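PDB 2OGG: HTH-type transcriptional regulator TreR from Bacillus subtilis, which represses the trehalose (trePA) operon by binding DNA and can bind trehalose-6-phosphate, probably through its UTRA effector-binding domain. Local coordinates for residues A[14-19]-A[64-69]; A[42-47]-A[52-57]; A[95-100]-A[134-139]; A[122-125]-A[129-132]. All coordinates share one frame; numbering follows the deposited sequence.

Interaction 1 (A[14-19]-A[64-69]); sequences HKFGLE and PHLTKE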
loop_
_atom_site.group_PDB
_atom_site.type_symbol
_atom_site.label_atom_id
_atom_site.label_comp_id
_atom_site.label_asym_id
_atom_site.label_seq_id
_atom_site.Cartn_x
_atom_site.Cartn_y
_atom_site.Cartn_z
ATOM N N HIS A 14 14.721 27.777 -8.131
ATOM C CA HIS A 14 14.736 29.141 -7.596
ATOM C C HIS A 14 15.761 29.288 -6.510
ATOM O O HIS A 14 16.567 30.178 -6.572
ATOM C CB HIS A 14 13.358 29.570 -7.097
ATOM C CG HIS A 14 12.337 29.667 -8.184
ATOM N ND1 HIS A 14 12.213 30.780 -8.993
ATOM C CD2 HIS A 14 11.455 28.755 -8.660
ATOM C CE1 HIS A 14 11.280 30.556 -9.900
ATOM N NE2 HIS A 14 10.865 29.306 -9.772
ATOM N N LYS A 15 15.689 28.459 -5.476
ATOM C CA LYS A 15 16.748 28.431 -4.458
ATOM C C LYS A 15 17.388 27.060 -4.505
ATOM O O LYS A 15 16.693 26.060 -4.614
ATOM C CB LYS A 15 16.181 28.620 -3.053
ATOM C CG LYS A 15 15.478 29.916 -2.818
ATOM C CD LYS A 15 15.315 30.149 -1.335
ATOM C CE LYS A 15 15.251 31.630 -1.019
ATOM N NZ LYS A 15 15.186 31.848 0.446
ATOM N N PHE A 16 18.649 27.002 -4.125
ATOM C CA PHE A 16 19.354 25.744 -4.029
ATOM C C PHE A 16 20.601 26.043 -3.235
ATOM O O PHE A 16 21.286 27.058 -3.474
ATOM C CB PHE A 16 19.702 25.245 -5.420
ATOM C CG PHE A 16 20.723 24.151 -5.444
ATOM C CD1 PHE A 16 20.395 22.876 -5.042
ATOM C CD2 PHE A 16 21.903 24.320 -6.123
ATOM C CE1 PHE A 16 21.287 21.829 -5.202
ATOM C CE2 PHE A 16 22.775 23.260 -6.308
ATOM C CZ PHE A 16 22.451 22.018 -5.870
ATOM N N GLY A 17 20.829 25.261 -2.190
ATOM C CA GLY A 17 21.900 25.605 -1.246
ATOM C C GLY A 17 22.046 24.592 -0.148
ATOM O O GLY A 17 21.284 23.626 -0.111
ATOM N N LEU A 18 23.208 24.645 0.503
ATOM C CA LEU A 18 23.596 23.708 1.557
ATOM C C LEU A 18 23.955 24.569 2.788
ATOM O O LEU A 18 24.956 25.291 2.795
ATOM C CB LEU A 18 24.813 22.891 1.111
ATOM C CG LEU A 18 25.408 21.900 2.131
ATOM C CD1 LEU A 18 24.411 20.803 2.464
ATOM C CD2 LEU A 18 26.728 21.269 1.658
ATOM N N GLU A 19 23.117 24.502 3.815
ATOM C CA GLU A 19 23.275 25.328 4.992
ATOM C C GLU A 19 22.770 24.537 6.172
ATOM O O GLU A 19 22.067 23.542 5.982
ATOM C CB GLU A 19 22.395 26.569 4.831
ATOM C CG GLU A 19 22.978 27.660 3.952
ATOM C CD GLU A 19 21.980 28.775 3.718
ATOM O OE1 GLU A 19 20.876 28.465 3.209
ATOM O OE2 GLU A 19 22.271 29.930 4.129
ATOM N N PRO A 64 25.896 13.342 -0.247
ATOM C CA PRO A 64 26.935 14.349 -0.125
ATOM C C PRO A 64 27.110 15.237 -1.347
ATOM O O PRO A 64 27.811 16.244 -1.279
ATOM C CB PRO A 64 28.210 13.516 0.113
ATOM C CG PRO A 64 27.822 12.085 -0.139
ATOM C CD PRO A 64 26.369 12.006 0.140
ATOM N N HIS A 65 26.576 14.818 -2.476
ATOM C CA HIS A 65 26.920 15.462 -3.724
ATOM C C HIS A 65 25.636 15.800 -4.431
ATOM O O HIS A 65 24.665 15.027 -4.396
ATOM C CB HIS A 65 27.715 14.510 -4.611
ATOM C CG HIS A 65 29.067 14.148 -4.071
ATOM N ND1 HIS A 65 29.630 12.902 -4.247
ATOM C CD2 HIS A 65 29.943 14.849 -3.311
ATOM C CE1 HIS A 65 30.802 12.857 -3.641
ATOM N NE2 HIS A 65 31.040 14.044 -3.109
ATOM N N LEU A 66 25.557 17.018 -4.944
ATOM C CA LEU A 66 24.367 17.420 -5.648
ATOM C C LEU A 66 24.710 18.568 -6.586
ATOM O O LEU A 66 25.682 19.298 -6.358
ATOM C CB LEU A 66 23.305 17.816 -4.641
ATOM C CG LEU A 66 21.879 18.041 -5.164
ATOM C CD1 LEU A 66 21.240 16.713 -5.557
ATOM C CD2 LEU A 66 21.034 18.756 -4.083
ATOM N N THR A 67 23.906 18.740 -7.625
ATOM C CA THR A 67 24.114 19.832 -8.546
ATOM C C THR A 67 22.812 20.502 -8.998
ATOM O O THR A 67 21.741 19.895 -8.955
ATOM C CB THR A 67 24.876 19.349 -9.770
ATOM O OG1 THR A 67 23.998 18.555 -10.571
ATOM C CG2 THR A 67 26.084 18.524 -9.329
ATOM N N LYS A 68 22.916 21.737 -9.492
ATOM C CA LYS A 68 21.752 22.387 -10.117
ATOM C C LYS A 68 21.138 21.582 -11.291
ATOM O O LYS A 68 19.925 21.630 -11.500
ATOM C CB LYS A 68 22.076 23.809 -10.555
ATOM C CG LYS A 68 21.025 24.485 -11.434
ATOM C CD LYS A 68 21.275 26.004 -11.460
ATOM C CE LYS A 68 20.633 26.663 -12.653
ATOM N NZ LYS A 68 21.294 26.271 -13.906
ATOM N N GLU A 69 21.945 20.752 -11.952
ATOM C CA GLU A 69 21.486 20.013 -13.118
ATOM C C GLU A 69 20.628 18.824 -12.712
ATOM O O GLU A 69 19.678 18.471 -13.402
ATOM C CB GLU A 69 22.665 19.538 -13.948
ATOM C CG GLU A 69 22.255 18.910 -15.257
ATOM C CD GLU A 69 23.421 18.792 -16.231
ATOM O OE1 GLU A 69 23.986 19.838 -16.647
ATOM O OE2 GLU A 69 23.775 17.640 -16.577
#
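F16 and K68 mark the closest backbone approach, their CA atoms 7.4 Å apart, too far for strand pairing. Accordingly, no hydrogen bond crosses between strand 14-19 and the loop 64-67 that leads into a short helix. The gap is bridged mainly by one side chain. F16 holds CG opposite its backbone N (chi1 165°), which sends the ring out from the strand toward the loop. The ring meets L66 at its edge: CE1 of F16 lies 3.3 Å from CD2 of L66, with both side chains slanted across each other. Further along the ring the partners are main-chain atoms, CZ of F16 standing 3.5 Å from C of T67 and CE2 of F16 standing 3.5 Å from N of K68. The ring therefore abuts the peptide link at the start of the helix. T67 caps that start, its OG1 accepting a weak bond from N of E69 and a further bond from N of I70. Both side chains also touch strand 37-46, F16 on V40 and L66 on W38. With 150 Å² buried in all, this is a surface contact in which an edge strand of the chain's antiparallel sheet, in the UTRA domain, meets a threonine-capped helix N-terminus.

Interaction 2 (A[42-47]-A[52-57]); sequences RSRKID and ILDKDY. With SO4 (sulfate ion), chain C.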
loop_
_atom_site.group_PDB
_atom_site.type_symbol
_atom_site.label_atom_id
_atom_site.label_comp_id
_atom_site.label_asym_id
_atom_site.label_seq_id
_atom_site.Cartn_x
_atom_site.Cartn_y
_atom_site.Cartn_z
ATOM N N ARG A 42 11.868 24.656 -6.207
ATOM C CA ARG A 42 11.615 24.673 -7.653
ATOM C C ARG A 42 10.179 25.004 -7.946
ATOM O O ARG A 42 9.287 24.569 -7.217
ATOM C CB ARG A 42 11.887 23.299 -8.240
ATOM C CG ARG A 42 13.322 22.926 -8.193
ATOM C CD ARG A 42 13.568 21.487 -8.608
ATOM N NE ARG A 42 13.089 20.510 -7.633
ATOM C CZ ARG A 42 12.921 19.220 -7.933
ATOM N NH1 ARG A 42 13.045 18.814 -9.203
ATOM N NH2 ARG A 42 12.418 18.391 -7.033
ATOM N N SER A 43 9.940 25.497 -9.149
ATOM C CA SER A 43 8.577 25.656 -9.620
ATOM C C SER A 43 8.452 24.881 -10.905
ATOM O O SER A 43 9.459 24.658 -11.577
ATOM C CB SER A 43 8.247 27.141 -9.860
ATOM O OG SER A 43 8.739 27.599 -11.101
ATOM N N ARG A 44 7.240 24.408 -11.206
ATOM C CA ARG A 44 6.985 23.666 -12.434
ATOM C C ARG A 44 6.079 24.492 -13.330
ATOM O O ARG A 44 4.977 24.844 -12.931
ATOM C CB ARG A 44 6.266 22.351 -12.134
ATOM C CG ARG A 44 6.796 21.570 -10.971
ATOM C CD ARG A 44 8.036 20.809 -11.376
ATOM N NE ARG A 44 8.569 20.056 -10.247
ATOM C CZ ARG A 44 9.422 19.045 -10.359
ATOM N NH1 ARG A 44 9.859 18.671 -11.557
ATOM N NH2 ARG A 44 9.837 18.406 -9.274
ATOM N N LYS A 45 6.438 24.589 -14.603
ATOM C CA LYS A 45 5.675 25.377 -15.559
ATOM C C LYS A 45 4.980 24.405 -16.507
ATOM O O LYS A 45 5.640 23.671 -17.249
ATOM C CB LYS A 45 6.617 26.330 -16.323
ATOM C CG LYS A 45 5.967 27.247 -17.363
ATOM C CD LYS A 45 7.016 28.188 -17.946
ATOM C CE LYS A 45 6.648 28.690 -19.342
ATOM N NZ LYS A 45 7.838 29.244 -20.064
ATOM N N ILE A 46 3.684 24.223 -16.285
ATOM C CA ILE A 46 2.889 23.311 -17.099
ATOM C C ILE A 46 2.181 24.161 -18.124
ATOM O O ILE A 46 1.220 24.864 -17.821
ATOM C CB ILE A 46 1.913 22.500 -16.230
ATOM C CG1 ILE A 46 2.726 21.720 -15.174
ATOM C CG2 ILE A 46 1.002 21.615 -17.111
ATOM C CD1 ILE A 46 1.917 20.980 -14.130
ATOM N N ASP A 47 2.804 24.225 -19.293
ATOM C CA ASP A 47 2.648 25.369 -20.170
ATOM C C ASP A 47 1.227 25.915 -20.280
ATOM O O ASP A 47 0.247 25.173 -20.192
ATOM C CB ASP A 47 3.371 25.182 -21.519
ATOM C CG ASP A 47 4.905 25.388 -21.416
ATOM O OD1 ASP A 47 5.491 25.963 -22.372
ATOM O OD2 ASP A 47 5.522 24.979 -20.392
ATOM N N ILE A 52 3.074 24.657 -9.696
ATOM C CA ILE A 52 3.459 23.869 -8.541
ATOM C C ILE A 52 4.751 24.415 -7.949
ATOM O O ILE A 52 5.687 24.754 -8.679
ATOM C CB ILE A 52 3.654 22.379 -8.899
ATOM C CG1 ILE A 52 2.336 21.780 -9.380
ATOM C CG2 ILE A 52 4.117 21.587 -7.658
ATOM C CD1 ILE A 52 2.485 20.855 -10.569
ATOM N N LEU A 53 4.836 24.452 -6.628
ATOM C CA LEU A 53 6.091 24.839 -6.007
ATOM C C LEU A 53 6.602 23.677 -5.191
ATOM O O LEU A 53 5.859 23.123 -4.387
ATOM C CB LEU A 53 5.927 26.082 -5.144
ATOM C CG LEU A 53 7.288 26.525 -4.628
ATOM C CD1 LEU A 53 8.030 27.277 -5.720
ATOM C CD2 LEU A 53 7.204 27.305 -3.301
ATOM N N ASP A 54 7.765 23.152 -5.573
ATOM C CA ASP A 54 8.316 21.952 -4.939
ATOM C C ASP A 54 9.485 22.314 -4.030
ATOM O O ASP A 54 10.462 22.912 -4.476
ATOM C CB ASP A 54 8.785 20.973 -6.003
ATOM C CG ASP A 54 7.643 20.140 -6.575
ATOM O OD1 ASP A 54 6.776 19.713 -5.775
ATOM O OD2 ASP A 54 7.656 19.821 -7.800
ATOM N N LYS A 55 9.343 22.057 -2.741
ATOM C CA LYS A 55 10.452 22.290 -1.799
ATOM C C LYS A 55 11.020 20.976 -1.261
ATOM O O LYS A 55 10.270 20.131 -0.777
ATOM C CB LYS A 55 9.974 23.201 -0.668
ATOM C CG LYS A 55 9.451 24.538 -1.199
ATOM C CD LYS A 55 8.567 25.294 -0.212
ATOM C CE LYS A 55 9.405 25.875 0.921
ATOM N NZ LYS A 55 8.684 26.910 1.696
ATOM N N ASP A 56 12.268 20.672 -1.588
ATOM C CA ASP A 56 12.890 19.484 -1.013
ATOM C C ASP A 56 13.951 19.884 0.003
ATOM O O ASP A 56 14.806 20.697 -0.331
ATOM C CB ASP A 56 13.518 18.601 -2.100
ATOM C CG ASP A 56 12.495 17.691 -2.795
ATOM O OD1 ASP A 56 12.242 16.602 -2.231
ATOM O OD2 ASP A 56 11.989 18.024 -3.918
ATOM N N TYR A 57 14.113 19.038 1.016
ATOM C CA TYR A 57 15.111 19.201 2.069
ATOM C C TYR A 57 15.606 17.810 2.502
ATOM O O TYR A 57 14.811 16.993 2.956
ATOM C CB TYR A 57 14.462 19.863 3.284
ATOM C CG TYR A 57 13.965 21.257 3.011
ATOM C CD1 TYR A 57 14.801 22.362 3.175
ATOM C CD2 TYR A 57 12.645 21.486 2.662
ATOM C CE1 TYR A 57 14.347 23.627 2.928
ATOM C CE2 TYR A 57 12.236 22.710 2.273
ATOM C CZ TYR A 57 13.058 23.800 2.489
ATOM O OH TYR A 57 12.605 25.066 2.182
HETATM S S SO4 C . 11.605 15.094 -8.618
HETATM O O1 SO4 C . 11.363 14.918 -7.193
HETATM O O2 SO4 C . 11.984 13.843 -9.244
HETATM O O3 SO4 C . 10.411 15.515 -9.329
HETATM O O4 SO4 C . 12.677 16.064 -8.720
HETATM O O HOH W 1 12.426 20.761 -5.134
#
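R42 pairs with D54 in a hydrogen-bonded antiparallel bridge of the beta hairpin made by strands 37-46 and 49-59, whose local axes approach to 4.6 Å. The bridge is doubly bonded: N of R42 reaches O of D54 at 2.8 Å, and N of D54 returns a bond to O of R42. The R42 side chain, bent at its third torsion, extends along the sheet to D56. There NH2 of R42 forms a salt bridge with OD2 of D56 at 3.2 Å, on the anti side and 31° out of the carboxylate plane. NH1 and NH2, along one edge of the R42 guanidinium, both hydrogen-bond to O4 of a sulfate ion. S43 follows, forming a non-hydrogen-bonded pair with L53; it faces away from the arginines, and its OG bonds to H14 and H50. R44 returns to the arginine face. Its chain turns at the second torsion (chi2 -79°), and NE of R44 forms a salt bridge with OD2 of D54 at 2.6 Å, nearly in line with that oxygen's C-O bond. The guanidinium of R44 and carboxylate of D54 stand 84° apart, and NH2 of R44 gives the same OD2 a second, weak bond. D54 OD1 is held by S135, and D56 OD1 by T133 and Q131. Beyond R44, I46 touches I52, CD1 to CD1 at 3.6 Å. S74, I75 and Y76 complete the site of the sulfate, which probably comes from the crystallisation liquor; the site is consistent with a pocket for the phosphate of trehalose-6-phosphate. NH2 of R44 bonds O3 of the sulfate at 2.9 Å.

Interaction 3 (A[95-100]-A[134-139]); sequences VAEPCT and ESRHRL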
loop_
_atom_site.group_PDB
_atom_site.type_symbol
_atom_site.label_atom_id
_atom_site.label_comp_id
_atom_site.label_asym_id
_atom_site.label_seq_id
_atom_site.Cartn_x
_atom_site.Cartn_y
_atom_site.Cartn_z
ATOM N N VAL A 95 -3.047 18.352 2.747
ATOM C CA VAL A 95 -4.035 19.298 3.263
ATOM C C VAL A 95 -4.172 20.491 2.314
ATOM O O VAL A 95 -3.563 20.517 1.237
ATOM C CB VAL A 95 -3.608 19.861 4.636
ATOM C CG1 VAL A 95 -3.413 18.738 5.635
ATOM C CG2 VAL A 95 -2.325 20.668 4.481
ATOM N N ALA A 96 -5.080 21.402 2.645
ATOM C CA ALA A 96 -5.202 22.653 1.890
ATOM C C ALA A 96 -4.806 23.824 2.773
ATOM O O ALA A 96 -5.206 23.906 3.930
ATOM C CB ALA A 96 -6.598 22.838 1.361
ATOM N N GLU A 97 -4.065 24.756 2.193
ATOM C CA GLU A 97 -3.541 25.891 2.925
ATOM C C GLU A 97 -3.758 27.191 2.163
ATOM O O GLU A 97 -3.852 27.191 0.943
ATOM C CB GLU A 97 -2.038 25.681 3.197
ATOM C CG GLU A 97 -1.724 24.405 3.984
ATOM C CD GLU A 97 -0.289 24.336 4.488
ATOM O OE1 GLU A 97 0.560 25.112 4.000
ATOM O OE2 GLU A 97 -0.018 23.532 5.407
ATOM N N PRO A 98 -3.885 28.304 2.893
ATOM C CA PRO A 98 -3.856 29.606 2.250
ATOM C C PRO A 98 -2.545 29.771 1.496
ATOM O O PRO A 98 -1.519 29.242 1.916
ATOM C CB PRO A 98 -3.875 30.574 3.437
ATOM C CG PRO A 98 -4.555 29.820 4.522
ATOM C CD PRO A 98 -4.112 28.406 4.347
ATOM N N CYS A 99 -2.573 30.518 0.404
ATOM C CA CYS A 99 -1.345 30.888 -0.291
ATOM C C CYS A 99 -0.490 31.813 0.566
ATOM O O CYS A 99 -1.007 32.697 1.250
ATOM C CB CYS A 99 -1.672 31.587 -1.609
ATOM S SG CYS A 99 -2.247 30.468 -2.900
ATOM N N THR A 100 0.821 31.709 0.393
ATOM C CA THR A 100 1.767 32.521 1.153
ATOM C C THR A 100 2.409 33.534 0.211
ATOM O O THR A 100 2.266 33.421 -1.004
ATOM C CB THR A 100 2.887 31.617 1.659
ATOM O OG1 THR A 100 3.497 31.014 0.525
ATOM C CG2 THR A 100 2.334 30.519 2.580
ATOM N N GLU A 134 7.764 19.230 0.365
ATOM C CA GLU A 134 6.545 20.023 0.487
ATOM C C GLU A 134 6.180 20.517 -0.906
ATOM O O GLU A 134 6.982 21.198 -1.550
ATOM C CB GLU A 134 6.752 21.232 1.399
ATOM C CG GLU A 134 5.507 22.091 1.459
ATOM C CD GLU A 134 5.684 23.380 2.235
ATOM O OE1 GLU A 134 6.347 23.366 3.296
ATOM O OE2 GLU A 134 5.012 24.372 1.868
ATOM N N SER A 135 5.106 19.961 -1.455
ATOM C CA SER A 135 4.746 20.196 -2.847
ATOM C C SER A 135 3.441 20.954 -2.891
ATOM O O SER A 135 2.439 20.491 -2.357
ATOM C CB SER A 135 4.579 18.858 -3.551
ATOM O OG SER A 135 4.615 19.015 -4.950
ATOM N N ARG A 136 3.499 22.197 -3.341
ATOM C CA ARG A 136 2.340 23.089 -3.265
ATOM C C ARG A 136 1.698 23.283 -4.640
ATOM O O ARG A 136 2.344 23.814 -5.563
ATOM C CB ARG A 136 2.775 24.434 -2.682
ATOM C CG ARG A 136 3.620 24.268 -1.430
ATOM C CD ARG A 136 4.029 25.601 -0.807
ATOM N NE ARG A 136 2.887 26.387 -0.354
ATOM C CZ ARG A 136 2.365 26.328 0.871
ATOM N NH1 ARG A 136 2.862 25.475 1.759
ATOM N NH2 ARG A 136 1.341 27.118 1.205
ATOM N N HIS A 137 0.445 22.836 -4.781
ATOM C CA HIS A 137 -0.273 22.952 -6.044
ATOM C C HIS A 137 -1.362 23.989 -6.011
ATOM O O HIS A 137 -2.183 23.998 -5.104
ATOM C CB HIS A 137 -0.952 21.636 -6.374
ATOM C CG HIS A 137 -0.015 20.478 -6.459
ATOM N ND1 HIS A 137 0.552 19.899 -5.344
ATOM C CD2 HIS A 137 0.417 19.755 -7.521
ATOM C CE1 HIS A 137 1.314 18.884 -5.717
ATOM N NE2 HIS A 137 1.228 18.759 -7.030
ATOM N N ARG A 138 -1.488 24.729 -7.105
ATOM C CA ARG A 138 -2.699 25.457 -7.399
ATOM C C ARG A 138 -3.877 24.476 -7.533
ATOM O O ARG A 138 -3.740 23.389 -8.103
ATOM C CB ARG A 138 -2.502 26.197 -8.705
ATOM C CG ARG A 138 -3.330 27.471 -8.822
ATOM C CD ARG A 138 -2.873 28.228 -10.044
ATOM N NE ARG A 138 -3.384 27.644 -11.285
ATOM C CZ ARG A 138 -3.273 28.221 -12.481
ATOM N NH1 ARG A 138 -2.652 29.395 -12.610
ATOM N NH2 ARG A 138 -3.733 27.598 -13.558
ATOM N N LEU A 139 -5.048 24.874 -7.054
ATOM C CA LEU A 139 -6.146 23.927 -6.880
ATOM C C LEU A 139 -6.501 23.137 -8.127
ATOM O O LEU A 139 -6.786 21.949 -8.048
ATOM C CB LEU A 139 -7.387 24.625 -6.331
ATOM C CG LEU A 139 -7.291 24.894 -4.836
ATOM C CD1 LEU A 139 -6.211 25.905 -4.608
ATOM C CD2 LEU A 139 -8.618 25.404 -4.300
#
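E97 and R136 carry the tighter half of this contact; their strands are not neighbours in the sheet, strand 114-124 lying between them, and the side chains meet over it. The CA atoms of E97 and R136 are 9.0 Å apart, so no backbone bond is possible and the link is a salt bridge, NH1 of R136 to OE1 of E97 at 3.2 Å. Its N-H points at the acceptor with an angle of 147°, arriving on the syn side of the carboxylate but 34° out of its plane, and the two side chains cross at about a right angle. Bending of R136 at its third torsion (chi3 63°) turns the guanidinium toward E97. NH1 also faces OE2 of E134, forming a three-residue network; that second separation is modelled so short that its exact length is doubtful. The two glutamates are like charges, their OE1 (E97) and OE2 (E134) 5.0 Å apart, and the arginine between them would be expected to offset the repulsion. E97 itself is pinned by a further salt bridge to R119, and NE of R136 by one to D103. On the looser side the approach is only by proximity: CG2 of T100 stands 3.8 Å from NH2 of R136, and O of P98, an exposed residue, lies 3.6 Å from the same NH2. E97 and R136 both pack on V117 of strand 114-124, T100 caps helix 101-106 through N of D103, and V95 pairs with a strand of the second subunit, continuing the sheet across the interface.

Interaction 4 (A[122-125]-A[129-132]); sequences VFLE and LFQY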
loop_
_atom_site.group_PDB
_atom_site.type_symbol
_atom_site.label_atom_id
_atom_site.label_comp_id
_atom_site.label_asym_id
_atom_site.label_seq_id
_atom_site.Cartn_x
_atom_site.Cartn_y
_atom_site.Cartn_z
ATOM N N VAL A 122 10.347 10.922 4.232
ATOM C CA VAL A 122 10.960 9.664 3.802
ATOM C C VAL A 122 11.957 9.182 4.856
ATOM O O VAL A 122 12.635 10.000 5.469
ATOM C CB VAL A 122 11.658 9.873 2.465
ATOM C CG1 VAL A 122 12.008 8.558 1.799
ATOM C CG2 VAL A 122 10.783 10.697 1.578
ATOM N N PHE A 123 11.820 7.924 5.269
ATOM C CA PHE A 123 12.619 7.347 6.355
ATOM C C PHE A 123 13.549 6.237 5.814
ATOM O O PHE A 123 13.269 5.623 4.770
ATOM C CB PHE A 123 11.689 6.714 7.381
ATOM C CG PHE A 123 10.845 7.691 8.138
ATOM C CD1 PHE A 123 11.186 8.051 9.449
ATOM C CD2 PHE A 123 9.638 8.148 7.600
ATOM C CE1 PHE A 123 10.368 8.934 10.179
ATOM C CE2 PHE A 123 8.828 9.032 8.301
ATOM C CZ PHE A 123 9.172 9.400 9.614
ATOM N N LEU A 124 14.634 5.957 6.528
ATOM C CA LEU A 124 15.571 4.928 6.083
ATOM C C LEU A 124 15.337 3.595 6.794
ATOM O O LEU A 124 14.640 3.524 7.806
ATOM C CB LEU A 124 17.018 5.378 6.289
ATOM C CG LEU A 124 17.385 6.793 5.844
ATOM C CD1 LEU A 124 18.770 7.147 6.369
ATOM C CD2 LEU A 124 17.363 6.883 4.341
ATOM N N GLU A 125 16.004 2.556 6.311
ATOM C CA GLU A 125 15.904 1.250 6.921
ATOM C C GLU A 125 16.307 1.313 8.392
ATOM O O GLU A 125 15.709 0.645 9.229
ATOM C CB GLU A 125 16.758 0.249 6.160
ATOM C CG GLU A 125 16.057 -1.082 5.928
ATOM C CD GLU A 125 16.176 -1.547 4.483
ATOM O OE1 GLU A 125 17.276 -2.002 4.096
ATOM O OE2 GLU A 125 15.178 -1.426 3.729
ATOM N N LEU A 129 14.459 9.797 9.928
ATOM C CA LEU A 129 13.810 10.682 8.987
ATOM C C LEU A 129 14.950 11.276 8.202
ATOM O O LEU A 129 15.831 11.884 8.767
ATOM C CB LEU A 129 13.088 11.798 9.739
ATOM C CG LEU A 129 12.413 12.889 8.907
ATOM C CD1 LEU A 129 11.739 12.324 7.686
ATOM C CD2 LEU A 129 11.404 13.663 9.765
ATOM N N PHE A 130 14.951 11.073 6.897
ATOM C CA PHE A 130 16.083 11.480 6.085
ATOM C C PHE A 130 15.752 12.597 5.098
ATOM O O PHE A 130 16.634 13.342 4.703
ATOM C CB PHE A 130 16.597 10.251 5.345
ATOM C CG PHE A 130 17.072 10.537 3.968
ATOM C CD1 PHE A 130 18.326 11.109 3.750
ATOM C CD2 PHE A 130 16.291 10.213 2.888
ATOM C CE1 PHE A 130 18.757 11.430 2.469
ATOM C CE2 PHE A 130 16.738 10.475 1.591
ATOM C CZ PHE A 130 17.973 11.101 1.386
ATOM N N GLN A 131 14.497 12.671 4.653
ATOM C CA GLN A 131 14.072 13.685 3.671
ATOM C C GLN A 131 12.693 14.286 3.942
ATOM O O GLN A 131 11.786 13.608 4.422
ATOM C CB GLN A 131 14.060 13.069 2.288
ATOM C CG GLN A 131 13.427 13.961 1.231
ATOM C CD GLN A 131 13.517 13.325 -0.118
ATOM O OE1 GLN A 131 13.970 12.181 -0.227
ATOM N NE2 GLN A 131 13.282 14.115 -1.168
ATOM N N TYR A 132 12.510 15.549 3.577
ATOM C CA TYR A 132 11.205 16.159 3.701
ATOM C C TYR A 132 10.862 16.958 2.451
ATOM O O TYR A 132 11.653 17.774 2.002
ATOM C CB TYR A 132 11.121 17.017 4.949
ATOM C CG TYR A 132 10.003 18.049 4.913
ATOM C CD1 TYR A 132 8.698 17.726 5.272
ATOM C CD2 TYR A 132 10.268 19.363 4.599
ATOM C CE1 TYR A 132 7.667 18.659 5.158
ATOM C CE2 TYR A 132 9.248 20.325 4.536
ATOM C CZ TYR A 132 7.953 19.970 4.795
ATOM O OH TYR A 132 6.958 20.955 4.777
#
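L129 and F123 meet because of how their first torsions are set: CG of L129 lies opposite its backbone N (chi1 176°), while CG of F123 stands beside its own N (chi1 -68°). With chi2 of L129 at 40°, its CD1 sits 4.3 Å above the plane of the F123 ring, over its centre, and CE1 of F123 is 4.0 Å from CB of L129. The pair belongs to the hairpin of strands 114-124 and 129-138, where F123 and L129 form a non-hydrogen-bonded pair and V122 and Q131 a hydrogen-bonded one. Between these two pairs the register slips by one residue. F130 and Q131 both face V122, a classic beta bulge: O of V122 accepts from N of F130 at 2.9 Å and, weakly, from N of Q131 at 3.4 Å. The return bond, N of V122 to O of Q131, is 3.1 Å long. At the bulge F130 points toward strand 122-124, and CG of L124 lies 3.6 Å from CB of F130, the side chains crossing at about a right angle. V122 and Q131 run side by side, CB to CB at 4.0 Å. F123 stacks further on Y89, F130 packs on I79 of helix 75-83, and V122 touches R150 of the second subunit. Only main-chain atoms make the hydrogen bonds between the two segments; their side chains meet through apolar contacts, and the amide of Q131 turns to D56 instead. The chemistry thus implies a bulge in which one carbonyl, O of V122, takes one good and one weak bond, in a hairpin whose side chains contribute by close packing.

In the fold
All four contacts reach one antiparallel sheet. Interaction 1 lies on its edge strand 11-19 and touches interaction 2 through H14 NE2 and S43 OG, 3.0 Å apart; their centres are 15 Å apart. Interaction 2, holding the sulfate, joins both contacts on strand 129-138. Toward interaction 3, centred 12 Å away, D54 OD1 meets S135 OG at 2.4 Å, so short that the length is doubtful; toward interaction 4, centred 21 Å away, D56 OD1 meets Q131 NE2 at 2.9 Å. Strand 129-138 thus holds the second oxygen of both D54 and D56, the carboxylates that bind R44 and R42 beside the sulfate. Interactions 3 and 4 share that strand from opposite sides of the chain's centre, interaction 4 nested within the loop that interaction 3 closes.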